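Local coordinates for capsid protein (Infectious hypodermal and hematopoietic necrosis virus, PDB 3N7X) that forms the icosahedral capsid of a shrimp densovirus from sixty copies of a beta-barrel subunit and binds calcium ions, at residues A[82-87]-A[97-102]; A[199-202]-A[208-211]; A[211-216]-A[259-264]. All coordinates share one frame; numbering follows the deposited sequence.

Contact 1 of 3, residues A[82-87]-A[97-102]; sequences YLYGLK and QRYKMV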
# COMPACT_ATOMS: atom_id res chain seq x y z
N TYR A 82 -41.68 -41.18 77.70
CA TYR A 82 -41.91 -39.85 77.13
C TYR A 82 -43.33 -39.32 77.33
O TYR A 82 -43.52 -38.12 77.48
CB TYR A 82 -41.61 -39.88 75.63
CG TYR A 82 -40.25 -40.44 75.26
CD1 TYR A 82 -39.14 -39.61 75.10
CD2 TYR A 82 -40.08 -41.82 75.06
CE1 TYR A 82 -37.89 -40.13 74.73
CE2 TYR A 82 -38.85 -42.35 74.71
CZ TYR A 82 -37.77 -41.51 74.54
OH TYR A 82 -36.56 -42.04 74.17
N LEU A 83 -44.31 -40.21 77.31
CA LEU A 83 -45.71 -39.81 77.46
C LEU A 83 -46.15 -39.64 78.92
O LEU A 83 -47.23 -39.12 79.19
CB LEU A 83 -46.62 -40.80 76.75
CG LEU A 83 -46.83 -40.58 75.24
CD1 LEU A 83 -45.51 -40.28 74.56
CD2 LEU A 83 -47.49 -41.80 74.63
N TYR A 84 -45.31 -40.10 79.84
CA TYR A 84 -45.60 -39.99 81.27
C TYR A 84 -44.55 -39.13 81.95
O TYR A 84 -43.46 -38.91 81.40
CB TYR A 84 -45.61 -41.36 81.93
CG TYR A 84 -46.84 -42.18 81.64
CD1 TYR A 84 -47.95 -42.11 82.47
CD2 TYR A 84 -46.89 -43.01 80.52
CE1 TYR A 84 -49.10 -42.87 82.20
CE2 TYR A 84 -48.03 -43.77 80.24
CZ TYR A 84 -49.13 -43.69 81.08
OH TYR A 84 -50.25 -44.45 80.82
N GLY A 85 -44.88 -38.66 83.14
CA GLY A 85 -43.97 -37.85 83.92
C GLY A 85 -44.20 -38.19 85.39
O GLY A 85 -44.79 -39.23 85.70
N LEU A 86 -43.74 -37.33 86.29
CA LEU A 86 -43.93 -37.57 87.71
C LEU A 86 -44.90 -36.59 88.34
O LEU A 86 -44.87 -35.40 88.06
CB LEU A 86 -42.59 -37.47 88.45
CG LEU A 86 -41.55 -38.52 88.06
CD1 LEU A 86 -40.31 -38.35 88.91
CD2 LEU A 86 -42.14 -39.92 88.24
N LYS A 87 -45.78 -37.12 89.19
CA LYS A 87 -46.77 -36.32 89.91
C LYS A 87 -45.97 -35.59 91.00
O LYS A 87 -45.21 -36.23 91.74
CB LYS A 87 -47.80 -37.26 90.53
CG LYS A 87 -49.08 -36.63 91.05
CD LYS A 87 -49.83 -37.67 91.86
CE LYS A 87 -51.20 -37.19 92.30
NZ LYS A 87 -52.16 -37.20 91.16
N GLN A 97 -49.84 -33.80 80.22
CA GLN A 97 -51.03 -33.14 79.71
C GLN A 97 -51.21 -33.45 78.23
O GLN A 97 -52.33 -33.70 77.78
CB GLN A 97 -50.93 -31.62 79.88
CG GLN A 97 -51.47 -31.08 81.19
CD GLN A 97 -52.90 -31.53 81.48
OE1 GLN A 97 -53.13 -32.44 82.28
NE2 GLN A 97 -53.87 -30.89 80.83
N ARG A 98 -50.11 -33.43 77.49
CA ARG A 98 -50.20 -33.70 76.06
C ARG A 98 -50.72 -35.10 75.78
O ARG A 98 -51.64 -35.27 74.99
CB ARG A 98 -48.84 -33.46 75.39
CG ARG A 98 -48.47 -31.98 75.41
CD ARG A 98 -47.29 -31.60 74.51
NE ARG A 98 -47.18 -30.15 74.44
CZ ARG A 98 -46.62 -29.47 73.45
NH1 ARG A 98 -46.10 -30.10 72.41
NH2 ARG A 98 -46.61 -28.14 73.48
N TYR A 99 -50.16 -36.11 76.44
CA TYR A 99 -50.65 -37.46 76.20
C TYR A 99 -52.12 -37.53 76.58
O TYR A 99 -52.95 -38.07 75.85
CB TYR A 99 -49.84 -38.49 77.00
CG TYR A 99 -50.43 -39.89 76.94
CD1 TYR A 99 -50.88 -40.43 75.73
CD2 TYR A 99 -50.54 -40.66 78.09
CE1 TYR A 99 -51.44 -41.72 75.68
CE2 TYR A 99 -51.09 -41.95 78.05
CZ TYR A 99 -51.54 -42.47 76.85
OH TYR A 99 -52.09 -43.73 76.81
N LYS A 100 -52.45 -36.97 77.74
CA LYS A 100 -53.81 -36.97 78.24
C LYS A 100 -54.83 -36.42 77.24
O LYS A 100 -55.90 -37.00 77.06
CB LYS A 100 -53.88 -36.17 79.54
CG LYS A 100 -55.22 -36.18 80.23
CD LYS A 100 -55.14 -35.38 81.52
CE LYS A 100 -56.48 -35.33 82.25
NZ LYS A 100 -56.39 -34.53 83.51
N MET A 101 -54.50 -35.32 76.60
CA MET A 101 -55.41 -34.69 75.65
C MET A 101 -55.56 -35.37 74.30
O MET A 101 -56.51 -35.08 73.58
CB MET A 101 -54.98 -33.24 75.42
CG MET A 101 -54.90 -32.42 76.68
SD MET A 101 -56.51 -32.15 77.42
CE MET A 101 -56.90 -30.58 76.76
N VAL A 102 -54.64 -36.26 73.94
CA VAL A 102 -54.73 -36.94 72.65
C VAL A 102 -54.85 -38.45 72.79
O VAL A 102 -54.94 -39.17 71.80
CB VAL A 102 -53.51 -36.65 71.76
CG1 VAL A 102 -53.43 -35.17 71.46
CG2 VAL A 102 -52.23 -37.13 72.44
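Leu83 and Tyr99 meet by apolar packing, the CD2 methyl of the leucine lying over one face of the tyrosine ring. Leu83 CD2 is 4.2 Å from the centroid of the Tyr99 ring and 26° off its normal, a CH-pi approach, and its nearest ring atom is Tyr99 CD1 at 3.8 Å. The two side chains cross at about a right angle, with the leucine CB and CG near the base of the ring. Tyr99 sends its CG anti to the backbone N (chi1 172°), and the ring thereby reaches across to the end of helix 80-83. The backbone takes part as well: Leu83 O is 3.5 Å from Tyr99 CB, a plain van der Waals contact, and the CA atoms of this pair are 5.6 Å apart.

The aromatic contact is of a different kind. Tyr84 and Tyr99 have ring centroids 5.7 Å apart and planes at 58°, an oblique pairing. Tyr84 OH comes to the edge of the Tyr99 ring, 3.8 Å from Tyr99 CE2.

The polar ends are satisfied by one loop residue, Ile225: its carbonyl O bonds Tyr84 OH and its N bonds Tyr99 OH. Thr96 OG1 joins the two segments indirectly, bonded to both Leu83 O and Tyr99 N. The contact thus joins the start of helix 97-109 to the end of helix 80-83 and strand 84-86, with Phe50 of strand 45-59 against Leu83 and Tyr99, and Leu171 and Ile175 of helix 171-176 against Tyr84.

Contact 2 of 3, residues A[199-202]-A[208-211]; sequences FMEQ and RKAY
Glu201 receives two donors from strand 208-214, one at each carboxylate oxygen. Lys209 NZ gives a salt bridge to Glu201 OE1 at 2.8 Å, and Tyr211 OH donates a hydrogen bond to Glu201 OE2 at 2.7 Å. Neither donor lies in the carboxylate plane: the ammonium stands 40° out of it and the hydroxyl 66°. The carboxylate meets the tyrosine near the edge of its ring, with the two planes about perpendicular. Because each oxygen has its own partner, rotation of the carboxylate about its last bond is probably restrained, and the lysine charge would help to keep Glu201 ionised.

The same ammonium makes a second, weak hydrogen bond to the backbone, Lys209 NZ to Gln202 O at 3.0 Å, and so ties together a side chain and the main chain of adjacent residues.

Torsions explain how the groups arrive. The Glu201 CG sits between the backbone N and the carbonyl carbon, and the chain then runs extended toward the other strand. Lys209 is bent at chi2 and straight beyond, and its chain passes alongside that of Glu201, the two running opposite ways.

Further out, backbone bonds hold the strands to different partners: Glu201 pairs with Ile151 of strand 149-153, whereas Lys209 and Tyr211 pair with Met120 and Val118 of strand 111-131. Ile151 also packs against the side chains of Glu201 and Tyr211. The two strand axes approach to 10.1 Å, beyond the spacing of hydrogen-bonded neighbours, with directions 148° apart. This is the face-to-face arrangement of two antiparallel sheets in a beta-sandwich, consistent with the jelly-roll barrel of parvovirus capsids, here bridged by a polar cluster.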
# COMPACT_ATOMS: atom_id res chain seq x y z
N PHE A 199 -19.65 -52.57 72.24
CA PHE A 199 -19.59 -51.12 72.20
C PHE A 199 -19.35 -50.55 73.58
O PHE A 199 -19.96 -50.98 74.56
CB PHE A 199 -20.90 -50.55 71.66
CG PHE A 199 -21.00 -49.06 71.77
CD1 PHE A 199 -20.64 -48.24 70.70
CD2 PHE A 199 -21.45 -48.46 72.94
CE1 PHE A 199 -20.74 -46.84 70.79
CE2 PHE A 199 -21.56 -47.07 73.05
CZ PHE A 199 -21.20 -46.26 71.97
N MET A 200 -18.47 -49.56 73.66
CA MET A 200 -18.19 -48.95 74.94
C MET A 200 -17.66 -47.53 74.77
O MET A 200 -16.86 -47.26 73.88
CB MET A 200 -17.15 -49.77 75.71
CG MET A 200 -16.67 -49.06 76.97
SD MET A 200 -15.25 -49.82 77.79
CE MET A 200 -15.28 -48.98 79.37
N GLU A 201 -18.14 -46.63 75.63
CA GLU A 201 -17.66 -45.26 75.60
C GLU A 201 -17.75 -44.71 77.00
O GLU A 201 -18.46 -45.25 77.85
CB GLU A 201 -18.46 -44.40 74.61
CG GLU A 201 -19.84 -43.96 75.05
CD GLU A 201 -20.49 -43.05 74.01
OE1 GLU A 201 -19.88 -42.01 73.66
OE2 GLU A 201 -21.61 -43.37 73.53
N GLN A 202 -17.00 -43.64 77.25
CA GLN A 202 -16.98 -43.03 78.57
C GLN A 202 -17.67 -41.68 78.57
O GLN A 202 -17.75 -41.01 77.54
CB GLN A 202 -15.54 -42.83 79.03
CG GLN A 202 -14.69 -44.08 79.01
CD GLN A 202 -13.25 -43.80 79.39
OE1 GLN A 202 -12.89 -42.67 79.74
NE2 GLN A 202 -12.40 -44.83 79.34
N ARG A 208 -21.45 -34.55 76.44
CA ARG A 208 -22.86 -34.58 76.10
C ARG A 208 -22.99 -35.93 75.39
O ARG A 208 -22.24 -36.21 74.46
CB ARG A 208 -23.25 -33.46 75.14
CG ARG A 208 -23.28 -32.08 75.76
CD ARG A 208 -23.80 -31.05 74.78
NE ARG A 208 -25.23 -31.21 74.52
CZ ARG A 208 -26.20 -30.74 75.31
NH1 ARG A 208 -25.90 -30.07 76.42
NH2 ARG A 208 -27.47 -30.93 74.97
N LYS A 209 -23.92 -36.76 75.85
CA LYS A 209 -24.12 -38.07 75.24
C LYS A 209 -25.53 -38.16 74.73
O LYS A 209 -26.49 -38.18 75.50
CB LYS A 209 -23.85 -39.18 76.26
CG LYS A 209 -22.42 -39.20 76.78
CD LYS A 209 -21.42 -39.44 75.65
CE LYS A 209 -20.01 -39.56 76.19
NZ LYS A 209 -19.00 -39.83 75.12
N ALA A 210 -25.66 -38.19 73.41
CA ALA A 210 -26.97 -38.24 72.78
C ALA A 210 -27.26 -39.58 72.13
O ALA A 210 -26.42 -40.13 71.41
CB ALA A 210 -27.09 -37.13 71.76
N TYR A 211 -28.45 -40.10 72.39
CA TYR A 211 -28.88 -41.37 71.82
C TYR A 211 -30.28 -41.15 71.31
O TYR A 211 -31.13 -40.59 72.02
CB TYR A 211 -28.85 -42.46 72.89
CG TYR A 211 -27.49 -42.60 73.53
CD1 TYR A 211 -26.44 -43.25 72.86
CD2 TYR A 211 -27.21 -42.01 74.77
CE1 TYR A 211 -25.16 -43.30 73.41
CE2 TYR A 211 -25.93 -42.06 75.32
CZ TYR A 211 -24.91 -42.71 74.64
OH TYR A 211 -23.65 -42.73 75.18

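Contact 3 of 3, residues A[211-216]-A[259-264]; sequences YTIHGD and NDWQQI
Tyr211 to Ile213 and Trp261 to Ile264 run nearly antiparallel, their end-to-end directions 148° apart, with the CA atoms of Ile213 and Trp261 7.5 Å from each other, so side chains rather than paired backbones fill the gap. The exception is one bond from the indole: Trp261 NE1 donates to Thr212 O at 3.2 Å. Its N-H...O angle is 156°, and the acceptor lies close to the indole plane, at the ring edge. Seen from the acceptor, the donor is tilted out of the carbonyl plane.

Ile213 lies over one face of the indole. Its CD1 sits over the five-membered ring, 3.8 Å from the centroid and only 12° off the normal, while Ile213 CB is 3.5 Å from Trp261 NE1. The isoleucine places CG1 anti to the backbone N, which carries CD1 across the indole at about a right angle. On the opposite face lies the backbone N of Gln263, offset toward the rim, and His77 meets the tryptophan at an oblique angle.

Ile264 supplies the other apolar contact. Its CD1 is 3.8 Å from Tyr211 CD2 and 4.2 Å from the centroid of the Tyr211 ring, off-centre over the face, and its CG2 lies above the same face, offset toward the rim. Ile151 of strand 149-153 touches both residues, extending the apolar layer.

The chemistry thus separates into one directional bond and two CH-pi contacts. The hydrogen bond gives the indole N-H an acceptor and, with Ile213 and Gln263 against the two faces, probably limits the rotation of the ring; the methyl groups seat strand 208-214 on the segment leading into strand 264-268.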
# COMPACT_ATOMS: atom_id res chain seq x y z
N TYR A 211 -28.45 -40.10 72.39
CA TYR A 211 -28.88 -41.37 71.82
C TYR A 211 -30.28 -41.15 71.31
O TYR A 211 -31.13 -40.59 72.02
CB TYR A 211 -28.85 -42.46 72.89
CG TYR A 211 -27.49 -42.60 73.53
CD1 TYR A 211 -26.44 -43.25 72.86
CD2 TYR A 211 -27.21 -42.01 74.77
CE1 TYR A 211 -25.16 -43.30 73.41
CE2 TYR A 211 -25.93 -42.06 75.32
CZ TYR A 211 -24.91 -42.71 74.64
OH TYR A 211 -23.65 -42.73 75.18
N THR A 212 -30.53 -41.57 70.08
CA THR A 212 -31.85 -41.40 69.50
C THR A 212 -32.33 -42.67 68.83
O THR A 212 -31.57 -43.62 68.63
CB THR A 212 -31.87 -40.27 68.44
OG1 THR A 212 -31.10 -40.69 67.31
CG2 THR A 212 -31.26 -39.00 69.00
N ILE A 213 -33.61 -42.69 68.49
CA ILE A 213 -34.20 -43.83 67.82
C ILE A 213 -35.23 -43.30 66.84
O ILE A 213 -35.95 -42.35 67.14
CB ILE A 213 -34.87 -44.78 68.83
CG1 ILE A 213 -35.56 -45.92 68.09
CG2 ILE A 213 -35.87 -44.01 69.68
CD1 ILE A 213 -36.06 -47.03 69.00
N HIS A 214 -35.26 -43.88 65.65
CA HIS A 214 -36.23 -43.48 64.65
C HIS A 214 -37.20 -44.64 64.50
O HIS A 214 -36.78 -45.77 64.23
CB HIS A 214 -35.56 -43.19 63.31
CG HIS A 214 -34.60 -42.03 63.33
ND1 HIS A 214 -33.34 -42.12 63.87
CD2 HIS A 214 -34.73 -40.76 62.88
CE1 HIS A 214 -32.73 -40.95 63.75
NE2 HIS A 214 -33.55 -40.11 63.15
N GLY A 215 -38.49 -44.37 64.68
CA GLY A 215 -39.47 -45.43 64.57
C GLY A 215 -39.84 -45.72 63.13
O GLY A 215 -39.68 -44.87 62.26
N ASP A 216 -40.32 -46.94 62.88
CA ASP A 216 -40.73 -47.32 61.55
C ASP A 216 -42.04 -46.59 61.28
O ASP A 216 -42.95 -46.60 62.11
CB ASP A 216 -40.98 -48.82 61.48
CG ASP A 216 -41.15 -49.30 60.06
OD1 ASP A 216 -40.18 -49.84 59.50
OD2 ASP A 216 -42.25 -49.12 59.50
N ASN A 259 -31.39 -52.73 60.26
CA ASN A 259 -30.28 -52.44 61.16
C ASN A 259 -30.87 -52.48 62.55
O ASN A 259 -31.83 -51.77 62.84
CB ASN A 259 -29.71 -51.05 60.90
CG ASN A 259 -29.09 -50.93 59.53
OD1 ASN A 259 -28.21 -51.72 59.17
ND2 ASN A 259 -29.54 -49.95 58.75
N ASP A 260 -30.30 -53.31 63.43
CA ASP A 260 -30.85 -53.38 64.77
C ASP A 260 -30.52 -52.13 65.57
O ASP A 260 -29.58 -51.40 65.26
CB ASP A 260 -30.40 -54.65 65.52
CG ASP A 260 -28.90 -54.81 65.58
OD1 ASP A 260 -28.21 -53.84 65.96
OD2 ASP A 260 -28.41 -55.92 65.27
N TRP A 261 -31.34 -51.89 66.59
CA TRP A 261 -31.18 -50.74 67.46
C TRP A 261 -30.87 -51.25 68.86
O TRP A 261 -31.52 -52.18 69.35
CB TRP A 261 -32.47 -49.92 67.47
CG TRP A 261 -32.41 -48.76 68.39
CD1 TRP A 261 -31.96 -47.50 68.10
CD2 TRP A 261 -32.76 -48.77 69.77
NE1 TRP A 261 -32.00 -46.72 69.23
CE2 TRP A 261 -32.49 -47.47 70.28
CE3 TRP A 261 -33.27 -49.74 70.64
CZ2 TRP A 261 -32.71 -47.13 71.61
CZ3 TRP A 261 -33.49 -49.39 71.98
CH2 TRP A 261 -33.21 -48.10 72.45
N GLN A 262 -29.88 -50.64 69.50
CA GLN A 262 -29.45 -51.04 70.84
C GLN A 262 -29.76 -50.02 71.93
O GLN A 262 -29.56 -48.82 71.73
CB GLN A 262 -27.95 -51.31 70.83
CG GLN A 262 -27.51 -52.35 69.83
CD GLN A 262 -28.06 -53.71 70.17
OE1 GLN A 262 -28.33 -54.52 69.28
NE2 GLN A 262 -28.23 -53.98 71.46
N GLN A 263 -30.24 -50.50 73.07
CA GLN A 263 -30.49 -49.61 74.20
C GLN A 263 -29.15 -49.57 74.93
O GLN A 263 -28.27 -50.38 74.64
CB GLN A 263 -31.60 -50.15 75.13
CG GLN A 263 -31.38 -51.55 75.68
CD GLN A 263 -32.04 -52.63 74.83
OE1 GLN A 263 -31.63 -52.89 73.69
NE2 GLN A 263 -33.06 -53.27 75.38
N ILE A 264 -28.99 -48.65 75.86
CA ILE A 264 -27.71 -48.55 76.55
C ILE A 264 -27.70 -49.09 77.97
O ILE A 264 -28.73 -49.17 78.63
CB ILE A 264 -27.20 -47.10 76.56
CG1 ILE A 264 -28.21 -46.20 77.26
CG2 ILE A 264 -26.99 -46.62 75.14
CD1 ILE A 264 -27.78 -44.76 77.32

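Along the chain contact 1 closes before the other two begin, and contacts 2 and 3 follow in series on strand 208-214, sharing Tyr211. Their centres lie about 14 Å apart. Contact 1 stands on the opposite side of the chain's centre from contact 2, with centres about 28 Å apart, and its centre is about 22 Å from that of contact 3. Strand 208-214 belongs to the sheet built round 111-131, whereas strands 199-203 and 264-268, reached through contacts 2 and 3, belong to the sheet that also holds strand 149-153. These two contacts therefore join the sheets of the barrel, while contact 1 fastens helix 97-109 outside them, where Arg98 and Gln97 also bond a neighbouring subunit.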